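Local coordinates for cytochrome c family protein (Geobacter sulfurreducens, PDB 3OUQ) that probably carries electrons along a row of covalently bound hemes, this chain being the N-terminal six-heme fragment of a twelve-heme cytochrome c, at residues 71-76 with 110-114; 83-87 with 98-102. One frame throughout, in Å; residues are numbered along the deposited sequence.

Contact 1 of 2, residues 71-76 with 110-114; sequences ADDSQC and GKCRT. With HEC (heme c), chain E.
C76 and C112, the leading cysteines of two CXXCH heme-attachment motifs, face each other where one cytochrome c7-like unit meets the next. Their sulfurs make an apolar contact, C76 SG to C112 SG 4.2 Å, and each serves a different heme: C112 SG is joined to HEC CAB by a 1.8 Å thioether bond, while C76 SG holds a second heme in the same way. C76 also sets its CB 4.0 Å from HEC CMB of the heme carried by C112, so the linker of one heme touches the rim of the other. With CG anti to its carbonyl carbon (chi1 -68°), the D73 carboxylate extends to the start of helix 113-116, just after C112 in the N-cap position. D73 OD1 accepts R113 N at 2.8 Å from the syn side, the donor lying 25° out of the carboxylate plane, and takes a weaker bond from C112 N at 3.2 Å. Aspartate suits this place because its short side chain can set an acceptor at these N-H groups, where its charge would probably be favourable at the positive end of the helix dipole. Were an alanine in its place, the N-H groups of C112 and R113 would probably lose this acceptor, and with it the hydrogen bonds joining the loop to the helix start. R113 does not pair with D73 through its guanidinium; its chain bends at chi3 (59°), laying CD 3.6 Å from A71 C. The methyl of A71 covers one guanidinium face near its rim, CB 3.9 Å from R113 NE, and that NE makes a salt bridge with E53. Closely set CXXCH sites on successive heme units are typical of multiheme cytochromes c, in which hemes rather than a large protein core fill the interior.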
ATOM      1  N   ALA A  71       7.681  -6.605  -5.019  1.00 41.79           N
ATOM      2  CA  ALA A  71       6.521  -7.426  -5.328  1.00 43.26           C
ATOM      3  C   ALA A  71       6.535  -8.768  -4.598  1.00 45.38           C
ATOM      4  O   ALA A  71       6.188  -9.803  -5.171  1.00 47.18           O
ATOM      5  CB  ALA A  71       6.441  -7.649  -6.820  1.00 41.39           C
ATOM      6  N   ASP A  72       6.931  -8.748  -3.330  1.00 46.66           N
ATOM      7  CA  ASP A  72       6.980  -9.963  -2.524  1.00 48.77           C
ATOM      8  C   ASP A  72       6.309  -9.732  -1.181  1.00 48.12           C
ATOM      9  O   ASP A  72       6.812  -8.985  -0.346  1.00 47.18           O
ATOM     10  CB  ASP A  72       8.430 -10.409  -2.301  1.00 52.07           C
ATOM     11  CG  ASP A  72       8.941 -11.320  -3.405  1.00 55.51           C
ATOM     12  OD1 ASP A  72       8.489 -11.169  -4.561  1.00 57.75           O
ATOM     13  OD2 ASP A  72       9.806 -12.182  -3.116  1.00 56.90           O
ATOM     14  N   ASP A  73       5.166 -10.374  -0.979  1.00 47.68           N
ATOM     15  CA  ASP A  73       4.445 -10.236   0.268  1.00 46.97           C
ATOM     16  C   ASP A  73       5.362 -10.480   1.466  1.00 46.17           C
ATOM     17  O   ASP A  73       5.135  -9.936   2.545  1.00 46.37           O
ATOM     18  CB  ASP A  73       3.264 -11.208   0.310  1.00 48.41           C
ATOM     19  CG  ASP A  73       2.181 -10.852  -0.687  1.00 50.10           C
ATOM     20  OD1 ASP A  73       1.964  -9.642  -0.918  1.00 51.27           O
ATOM     21  OD2 ASP A  73       1.535 -11.779  -1.224  1.00 51.43           O
ATOM     22  N   SER A  74       6.398 -11.292   1.273  1.00 45.00           N
ATOM     23  CA  SER A  74       7.338 -11.595   2.354  1.00 44.72           C
ATOM     24  C   SER A  74       8.468 -10.582   2.444  1.00 43.85           C
ATOM     25  O   SER A  74       9.280 -10.632   3.360  1.00 43.97           O
ATOM     26  CB  SER A  74       7.941 -12.994   2.175  1.00 45.43           C
ATOM     27  OG  SER A  74       8.546 -13.141   0.900  1.00 46.57           O
ATOM     28  N   GLN A  75       8.514  -9.656   1.496  1.00 43.22           N
ATOM     29  CA  GLN A  75       9.559  -8.649   1.491  1.00 43.16           C
ATOM     30  C   GLN A  75       9.080  -7.247   1.836  1.00 42.64           C
ATOM     31  O   GLN A  75       9.861  -6.301   1.791  1.00 44.59           O
ATOM     32  CB  GLN A  75      10.261  -8.633   0.132  1.00 43.44           C
ATOM     33  CG  GLN A  75      11.067  -9.882  -0.159  1.00 44.12           C
ATOM     34  CD  GLN A  75      12.213 -10.066   0.813  1.00 45.83           C
ATOM     35  OE1 GLN A  75      13.318 -10.426   0.420  1.00 48.07           O
ATOM     36  NE2 GLN A  75      11.955  -9.828   2.092  1.00 47.84           N
ATOM     37  N   CYS A  76       7.808  -7.099   2.178  1.00 40.53           N
ATOM     38  CA  CYS A  76       7.303  -5.781   2.520  1.00 38.43           C
ATOM     39  C   CYS A  76       7.944  -5.357   3.822  1.00 37.58           C
ATOM     40  O   CYS A  76       8.331  -4.204   3.987  1.00 37.91           O
ATOM     41  CB  CYS A  76       5.788  -5.805   2.686  1.00 38.00           C
ATOM     42  SG  CYS A  76       4.897  -6.367   1.208  1.00 38.30           S
ATOM     43  N   GLY A 110      -1.527 -13.605   5.669  1.00 37.91           N
ATOM     44  CA  GLY A 110      -0.462 -12.622   5.607  1.00 37.39           C
ATOM     45  C   GLY A 110      -0.240 -11.942   4.267  1.00 37.48           C
ATOM     46  O   GLY A 110       0.680 -11.144   4.136  1.00 38.13           O
ATOM     47  N   LYS A 111      -1.069 -12.240   3.269  1.00 37.40           N
ATOM     48  CA  LYS A 111      -0.917 -11.630   1.948  1.00 37.28           C
ATOM     49  C   LYS A 111      -1.072 -10.113   2.019  1.00 36.57           C
ATOM     50  O   LYS A 111      -1.685  -9.603   2.950  1.00 36.33           O
ATOM     51  CB  LYS A 111      -1.952 -12.205   0.983  1.00 39.46           C
ATOM     52  CG  LYS A 111      -1.835 -13.708   0.744  1.00 41.38           C
ATOM     53  CD  LYS A 111      -2.941 -14.181  -0.200  1.00 43.57           C
ATOM     54  CE  LYS A 111      -2.810 -15.658  -0.533  1.00 44.48           C
ATOM     55  NZ  LYS A 111      -3.906 -16.100  -1.439  1.00 45.60           N
ATOM     56  N   CYS A 112      -0.513  -9.393   1.048  1.00 34.88           N
ATOM     57  CA  CYS A 112      -0.610  -7.933   1.037  1.00 33.36           C
ATOM     58  C   CYS A 112      -0.919  -7.407  -0.346  1.00 33.92           C
ATOM     59  O   CYS A 112      -1.730  -6.497  -0.504  1.00 35.24           O
ATOM     60  CB  CYS A 112       0.699  -7.277   1.480  1.00 33.30           C
ATOM     61  SG  CYS A 112       1.434  -7.888   3.024  1.00 32.20           S
ATOM     62  N   ARG A 113      -0.253  -7.962  -1.349  1.00 33.27           N
ATOM     63  CA  ARG A 113      -0.461  -7.506  -2.708  1.00 34.43           C
ATOM     64  C   ARG A 113      -1.855  -7.829  -3.235  1.00 36.07           C
ATOM     65  O   ARG A 113      -2.277  -7.264  -4.249  1.00 35.73           O
ATOM     66  CB  ARG A 113       0.611  -8.088  -3.628  1.00 35.10           C
ATOM     67  CG  ARG A 113       2.007  -7.574  -3.319  1.00 34.71           C
ATOM     68  CD  ARG A 113       3.042  -8.116  -4.276  1.00 33.40           C
ATOM     69  NE  ARG A 113       2.736  -7.751  -5.655  1.00 35.84           N
ATOM     70  CZ  ARG A 113       2.522  -8.634  -6.625  1.00 37.32           C
ATOM     71  NH1 ARG A 113       2.580  -9.938  -6.364  1.00 37.73           N
ATOM     72  NH2 ARG A 113       2.254  -8.212  -7.855  1.00 37.94           N
ATOM     73  N   THR A 114      -2.568  -8.718  -2.539  1.00 35.51           N
ATOM     74  CA  THR A 114      -3.926  -9.099  -2.930  1.00 36.55           C
ATOM     75  C   THR A 114      -4.765  -7.841  -3.094  1.00 36.48           C
ATOM     76  O   THR A 114      -5.642  -7.763  -3.958  1.00 34.78           O
ATOM     77  CB  THR A 114      -4.651  -9.952  -1.862  1.00 37.25           C
ATOM     78  OG1 THR A 114      -3.774 -10.950  -1.333  1.00 37.68           O
ATOM     79  CG2 THR A 114      -5.837 -10.640  -2.491  1.00 37.01           C
TER
HETATM   80 FE   HEC E 604      -2.774  -2.642   3.622  1.00 44.36          FE
HETATM   81  CHA HEC E 604      -3.274   0.757   3.984  1.00 43.03           C
HETATM   82  CHB HEC E 604       0.613  -2.152   3.969  1.00 42.11           C
HETATM   83  CHC HEC E 604      -2.318  -6.016   3.499  1.00 43.08           C
HETATM   84  CHD HEC E 604      -5.934  -2.946   2.465  1.00 43.84           C
HETATM   85  NA  HEC E 604      -1.602  -1.046   3.874  1.00 43.02           N
HETATM   86  C1A HEC E 604      -1.979   0.276   4.061  1.00 42.51           C
HETATM   87  C2A HEC E 604      -0.814   1.140   4.109  1.00 41.23           C
HETATM   88  C3A HEC E 604       0.299   0.358   4.036  1.00 40.91           C
HETATM   89  C4A HEC E 604      -0.196  -1.012   3.897  1.00 42.06           C
HETATM   90  CMA HEC E 604       1.745   0.811   4.198  1.00 37.09           C
HETATM   91  CAA HEC E 604      -0.874   2.651   4.182  1.00 38.99           C
HETATM   92  CBA HEC E 604      -0.694   3.288   2.830  1.00 39.05           C
HETATM   93  CGA HEC E 604      -0.673   4.799   2.913  1.00 41.29           C
HETATM   94  O1A HEC E 604      -0.390   5.455   1.890  1.00 42.16           O
HETATM   95  O2A HEC E 604      -0.946   5.337   4.009  1.00 42.92           O
HETATM   96  NB  HEC E 604      -1.217  -3.834   3.792  1.00 42.11           N
HETATM   97  C1B HEC E 604       0.124  -3.462   3.979  1.00 42.27           C
HETATM   98  C2B HEC E 604       0.946  -4.626   4.219  1.00 41.69           C
HETATM   99  C3B HEC E 604       0.121  -5.720   4.165  1.00 41.13           C
HETATM  100  C4B HEC E 604      -1.213  -5.224   3.837  1.00 41.75           C
HETATM  101  CMB HEC E 604       2.429  -4.604   4.481  1.00 39.25           C
HETATM  102  CAB HEC E 604       0.506  -7.183   4.403  1.00 38.30           C
HETATM  103  CBB HEC E 604       0.910  -7.548   5.819  1.00 36.26           C
HETATM  104  NC  HEC E 604      -3.897  -4.158   3.068  1.00 42.96           N
HETATM  105  C1C HEC E 604      -3.582  -5.507   3.097  1.00 42.30           C
HETATM  106  C2C HEC E 604      -4.697  -6.291   2.587  1.00 39.37           C
HETATM  107  C3C HEC E 604      -5.668  -5.427   2.244  1.00 40.19           C
HETATM  108  C4C HEC E 604      -5.172  -4.105   2.552  1.00 41.87           C
HETATM  109  CMC HEC E 604      -4.777  -7.792   2.478  1.00 38.82           C
HETATM  110  CAC HEC E 604      -7.041  -5.757   1.648  1.00 40.32           C
HETATM  111  CBC HEC E 604      -7.867  -6.797   2.404  1.00 39.13           C
HETATM  112  ND  HEC E 604      -4.294  -1.372   3.382  1.00 43.88           N
HETATM  113  C1D HEC E 604      -5.560  -1.682   2.933  1.00 44.10           C
HETATM  114  C2D HEC E 604      -6.441  -0.520   3.003  1.00 45.14           C
HETATM  115  C3D HEC E 604      -5.668   0.534   3.341  1.00 46.33           C
HETATM  116  C4D HEC E 604      -4.354  -0.000   3.618  1.00 44.69           C
HETATM  117  CMD HEC E 604      -7.962  -0.490   2.889  1.00 43.62           C
HETATM  118  CAD HEC E 604      -6.006   2.007   3.235  1.00 49.90           C
HETATM  119  CBD HEC E 604      -5.939   2.356   1.767  1.00 57.70           C
HETATM  120  CGD HEC E 604      -5.545   3.796   1.533  1.00 62.86           C
HETATM  121  O1D HEC E 604      -4.442   4.185   1.998  1.00 63.76           O
HETATM  122  O2D HEC E 604      -6.337   4.531   0.884  1.00 64.08           O

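Contact 2 of 2, residues 83-87 with 98-102. With HEC (heme c), chain E.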
ATOM      1  N   SER A  83       1.804  -2.965   8.861  1.00 58.08           N
ATOM      2  CA  SER A  83       0.762  -2.762   7.857  1.00 57.73           C
ATOM      3  C   SER A  83       0.376  -1.296   7.891  1.00 57.11           C
ATOM      4  O   SER A  83       0.792  -0.508   7.048  1.00 57.99           O
ATOM      5  CB  SER A  83      -0.470  -3.606   8.185  1.00 57.16           C
ATOM      6  OG  SER A  83      -0.139  -4.976   8.321  1.00 60.31           O
ATOM      7  N   ALA A  84      -0.417  -0.942   8.894  1.00 56.15           N
ATOM      8  CA  ALA A  84      -0.879   0.423   9.076  1.00 53.83           C
ATOM      9  C   ALA A  84      -1.702   0.503  10.358  1.00 52.36           C
ATOM     10  O   ALA A  84      -1.837  -0.484  11.086  1.00 53.58           O
ATOM     11  CB  ALA A  84      -1.731   0.846   7.882  1.00 53.43           C
ATOM     12  N   ARG A  85      -2.229   1.688  10.641  1.00 49.87           N
ATOM     13  CA  ARG A  85      -3.072   1.888  11.810  1.00 46.64           C
ATOM     14  C   ARG A  85      -4.490   1.812  11.244  1.00 45.57           C
ATOM     15  O   ARG A  85      -4.675   1.910  10.032  1.00 46.65           O
ATOM     16  CB  ARG A  85      -2.817   3.270  12.420  1.00 45.89           C
ATOM     17  N   PRO A  86      -5.506   1.641  12.098  1.00 43.02           N
ATOM     18  CA  PRO A  86      -6.874   1.563  11.574  1.00 42.02           C
ATOM     19  C   PRO A  86      -7.276   2.775  10.745  1.00 40.75           C
ATOM     20  O   PRO A  86      -7.171   3.912  11.205  1.00 40.03           O
ATOM     21  CB  PRO A  86      -7.718   1.420  12.837  1.00 41.56           C
ATOM     22  CG  PRO A  86      -6.818   0.614  13.727  1.00 42.19           C
ATOM     23  CD  PRO A  86      -5.478   1.318  13.534  1.00 42.65           C
ATOM     24  N   VAL A  87      -7.731   2.531   9.520  1.00 38.70           N
ATOM     25  CA  VAL A  87      -8.155   3.618   8.647  1.00 39.34           C
ATOM     26  C   VAL A  87      -9.653   3.903   8.805  1.00 41.69           C
ATOM     27  O   VAL A  87     -10.492   3.015   8.643  1.00 42.86           O
ATOM     28  CB  VAL A  87      -7.853   3.296   7.170  1.00 38.28           C
ATOM     29  CG1 VAL A  87      -8.543   4.294   6.262  1.00 36.43           C
ATOM     30  CG2 VAL A  87      -6.364   3.348   6.929  1.00 37.10           C
ATOM     31  N   VAL A  98     -14.638   1.545   9.139  1.00 46.20           N
ATOM     32  CA  VAL A  98     -13.266   1.331   9.571  1.00 46.78           C
ATOM     33  C   VAL A  98     -12.600   0.091   9.006  1.00 46.15           C
ATOM     34  O   VAL A  98     -13.142  -1.005   9.101  1.00 46.65           O
ATOM     35  CB  VAL A  98     -13.178   1.234  11.106  1.00 47.45           C
ATOM     36  CG1 VAL A  98     -11.731   1.051  11.533  1.00 46.70           C
ATOM     37  CG2 VAL A  98     -13.781   2.473  11.742  1.00 48.38           C
ATOM     38  N   PHE A  99     -11.420   0.263   8.418  1.00 45.67           N
ATOM     39  CA  PHE A  99     -10.679  -0.876   7.903  1.00 46.13           C
ATOM     40  C   PHE A  99      -9.483  -1.177   8.803  1.00 46.12           C
ATOM     41  O   PHE A  99      -8.690  -0.296   9.120  1.00 46.37           O
ATOM     42  CB  PHE A  99     -10.151  -0.639   6.494  1.00 45.86           C
ATOM     43  CG  PHE A  99      -9.366  -1.802   5.967  1.00 44.77           C
ATOM     44  CD1 PHE A  99     -10.014  -2.903   5.426  1.00 44.51           C
ATOM     45  CD2 PHE A  99      -7.987  -1.850   6.114  1.00 46.25           C
ATOM     46  CE1 PHE A  99      -9.306  -4.029   5.038  1.00 44.17           C
ATOM     47  CE2 PHE A  99      -7.270  -2.978   5.728  1.00 46.41           C
ATOM     48  CZ  PHE A  99      -7.935  -4.072   5.194  1.00 45.04           C
ATOM     49  N   SER A 100      -9.350  -2.430   9.201  1.00 47.05           N
ATOM     50  CA  SER A 100      -8.248  -2.838  10.054  1.00 47.29           C
ATOM     51  C   SER A 100      -7.440  -3.961   9.393  1.00 47.34           C
ATOM     52  O   SER A 100      -7.985  -4.773   8.644  1.00 48.24           O
ATOM     53  CB  SER A 100      -8.801  -3.309  11.396  1.00 47.57           C
ATOM     54  OG  SER A 100      -7.816  -3.985  12.156  1.00 51.40           O
ATOM     55  N   HIS A 101      -6.137  -3.988   9.653  1.00 46.42           N
ATOM     56  CA  HIS A 101      -5.276  -5.029   9.108  1.00 45.05           C
ATOM     57  C   HIS A 101      -5.183  -6.163  10.121  1.00 44.89           C
ATOM     58  O   HIS A 101      -4.954  -7.314   9.757  1.00 44.95           O
ATOM     59  CB  HIS A 101      -3.874  -4.492   8.825  1.00 44.09           C
ATOM     60  CG  HIS A 101      -3.776  -3.664   7.583  1.00 42.94           C
ATOM     61  ND1 HIS A 101      -4.220  -2.366   7.481  1.00 44.01           N
ATOM     62  CD2 HIS A 101      -3.261  -3.968   6.366  1.00 42.94           C
ATOM     63  CE1 HIS A 101      -3.959  -1.940   6.235  1.00 43.49           C
ATOM     64  NE2 HIS A 101      -3.376  -2.878   5.517  1.00 42.15           N
ATOM     65  N   GLU A 102      -5.360  -5.825  11.395  1.00 44.98           N
ATOM     66  CA  GLU A 102      -5.314  -6.814  12.469  1.00 45.72           C
ATOM     67  C   GLU A 102      -6.341  -7.882  12.166  1.00 45.09           C
ATOM     68  O   GLU A 102      -6.179  -9.043  12.528  1.00 44.43           O
ATOM     69  CB  GLU A 102      -5.659  -6.172  13.813  1.00 47.57           C
ATOM     70  CG  GLU A 102      -4.795  -4.983  14.155  1.00 51.18           C
ATOM     71  CD  GLU A 102      -5.437  -3.661  13.790  1.00 53.75           C
ATOM     72  OE1 GLU A 102      -6.327  -3.213  14.551  1.00 55.25           O
ATOM     73  OE2 GLU A 102      -5.058  -3.076  12.746  1.00 55.02           O
TER
HETATM   74 FE   HEC E 604      -2.774  -2.642   3.622  1.00 44.36          FE
HETATM   75  CHA HEC E 604      -3.274   0.757   3.984  1.00 43.03           C
HETATM   76  CHB HEC E 604       0.613  -2.152   3.969  1.00 42.11           C
HETATM   77  CHC HEC E 604      -2.318  -6.016   3.499  1.00 43.08           C
HETATM   78  CHD HEC E 604      -5.934  -2.946   2.465  1.00 43.84           C
HETATM   79  NA  HEC E 604      -1.602  -1.046   3.874  1.00 43.02           N
HETATM   80  C1A HEC E 604      -1.979   0.276   4.061  1.00 42.51           C
HETATM   81  C2A HEC E 604      -0.814   1.140   4.109  1.00 41.23           C
HETATM   82  C3A HEC E 604       0.299   0.358   4.036  1.00 40.91           C
HETATM   83  C4A HEC E 604      -0.196  -1.012   3.897  1.00 42.06           C
HETATM   84  CMA HEC E 604       1.745   0.811   4.198  1.00 37.09           C
HETATM   85  CAA HEC E 604      -0.874   2.651   4.182  1.00 38.99           C
HETATM   86  CBA HEC E 604      -0.694   3.288   2.830  1.00 39.05           C
HETATM   87  CGA HEC E 604      -0.673   4.799   2.913  1.00 41.29           C
HETATM   88  O1A HEC E 604      -0.390   5.455   1.890  1.00 42.16           O
HETATM   89  O2A HEC E 604      -0.946   5.337   4.009  1.00 42.92           O
HETATM   90  NB  HEC E 604      -1.217  -3.834   3.792  1.00 42.11           N
HETATM   91  C1B HEC E 604       0.124  -3.462   3.979  1.00 42.27           C
HETATM   92  C2B HEC E 604       0.946  -4.626   4.219  1.00 41.69           C
HETATM   93  C3B HEC E 604       0.121  -5.720   4.165  1.00 41.13           C
HETATM   94  C4B HEC E 604      -1.213  -5.224   3.837  1.00 41.75           C
HETATM   95  CMB HEC E 604       2.429  -4.604   4.481  1.00 39.25           C
HETATM   96  CAB HEC E 604       0.506  -7.183   4.403  1.00 38.30           C
HETATM   97  CBB HEC E 604       0.910  -7.548   5.819  1.00 36.26           C
HETATM   98  NC  HEC E 604      -3.897  -4.158   3.068  1.00 42.96           N
HETATM   99  C1C HEC E 604      -3.582  -5.507   3.097  1.00 42.30           C
HETATM  100  C2C HEC E 604      -4.697  -6.291   2.587  1.00 39.37           C
HETATM  101  C3C HEC E 604      -5.668  -5.427   2.244  1.00 40.19           C
HETATM  102  C4C HEC E 604      -5.172  -4.105   2.552  1.00 41.87           C
HETATM  103  CMC HEC E 604      -4.777  -7.792   2.478  1.00 38.82           C
HETATM  104  CAC HEC E 604      -7.041  -5.757   1.648  1.00 40.32           C
HETATM  105  CBC HEC E 604      -7.867  -6.797   2.404  1.00 39.13           C
HETATM  106  ND  HEC E 604      -4.294  -1.372   3.382  1.00 43.88           N
HETATM  107  C1D HEC E 604      -5.560  -1.682   2.933  1.00 44.10           C
HETATM  108  C2D HEC E 604      -6.441  -0.520   3.003  1.00 45.14           C
HETATM  109  C3D HEC E 604      -5.668   0.534   3.341  1.00 46.33           C
HETATM  110  C4D HEC E 604      -4.354  -0.000   3.618  1.00 44.69           C
HETATM  111  CMD HEC E 604      -7.962  -0.490   2.889  1.00 43.62           C
HETATM  112  CAD HEC E 604      -6.006   2.007   3.235  1.00 49.90           C
HETATM  113  CBD HEC E 604      -5.939   2.356   1.767  1.00 57.70           C
HETATM  114  CGD HEC E 604      -5.545   3.796   1.533  1.00 62.86           C
HETATM  115  O1D HEC E 604      -4.442   4.185   1.998  1.00 63.76           O
HETATM  116  O2D HEC E 604      -6.337   4.531   0.884  1.00 64.08           O
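V87 and F99 pair as a hydrogen-bonded antiparallel couple, and their segments 83-87 and 98-102 run 159° apart end to end. V87 N reaches F99 O at 3.0 Å, and F99 N returns to V87 O at 2.9 Å. Both side chains leave the same face of this two-stranded hairpin and meet the heme: V87 CG2 touches HEC CAD, while F99, its CG anti to the backbone N (chi1 179°), lays its ring at the porphyrin rim with HEC CMD over one face. P86, just before the paired strand, has no N-H to offer, and P86 CB packs against V98 CG1 at 4.2 Å. Beyond the strand, S100 is the N-cap of helix 101-104, its OG accepting a weak bond from E102 N. H101 follows and binds the heme iron through NE2 at 2.0 Å. Its imidazole is held between S83, whose CB lies over one face 3.4 Å from H101 CD2, and F99 CE2 on the opposite face; this packing and the iron bond together are likely to limit the ring's rotation. H116 supplies the second axial nitrogen. Histidine at both axial positions leaves the iron no open coordination site, consistent with electron transfer rather than small-substrate binding.

Both contacts touch one heme at different places: contact 1 supplies a thioether on its periphery, contact 2 an axial nitrogen at its iron. Their centres are 16 Å apart. Along the chain contact 2 is nested within the loop closed by contact 1, and the successive helices 101-104 and 113-116 serve one contact each. Both are partly buried, with C76 and C112 buried in one, and V87, F99 and H101 in the other, while K111, P86, V98 and E102 lie toward the surface. Contact 1 joins two cytochrome c7-like units through a carboxylate and a helix start, whereas contact 2 relies on paired backbone and on carbon atoms packed against both faces of the ligand histidine.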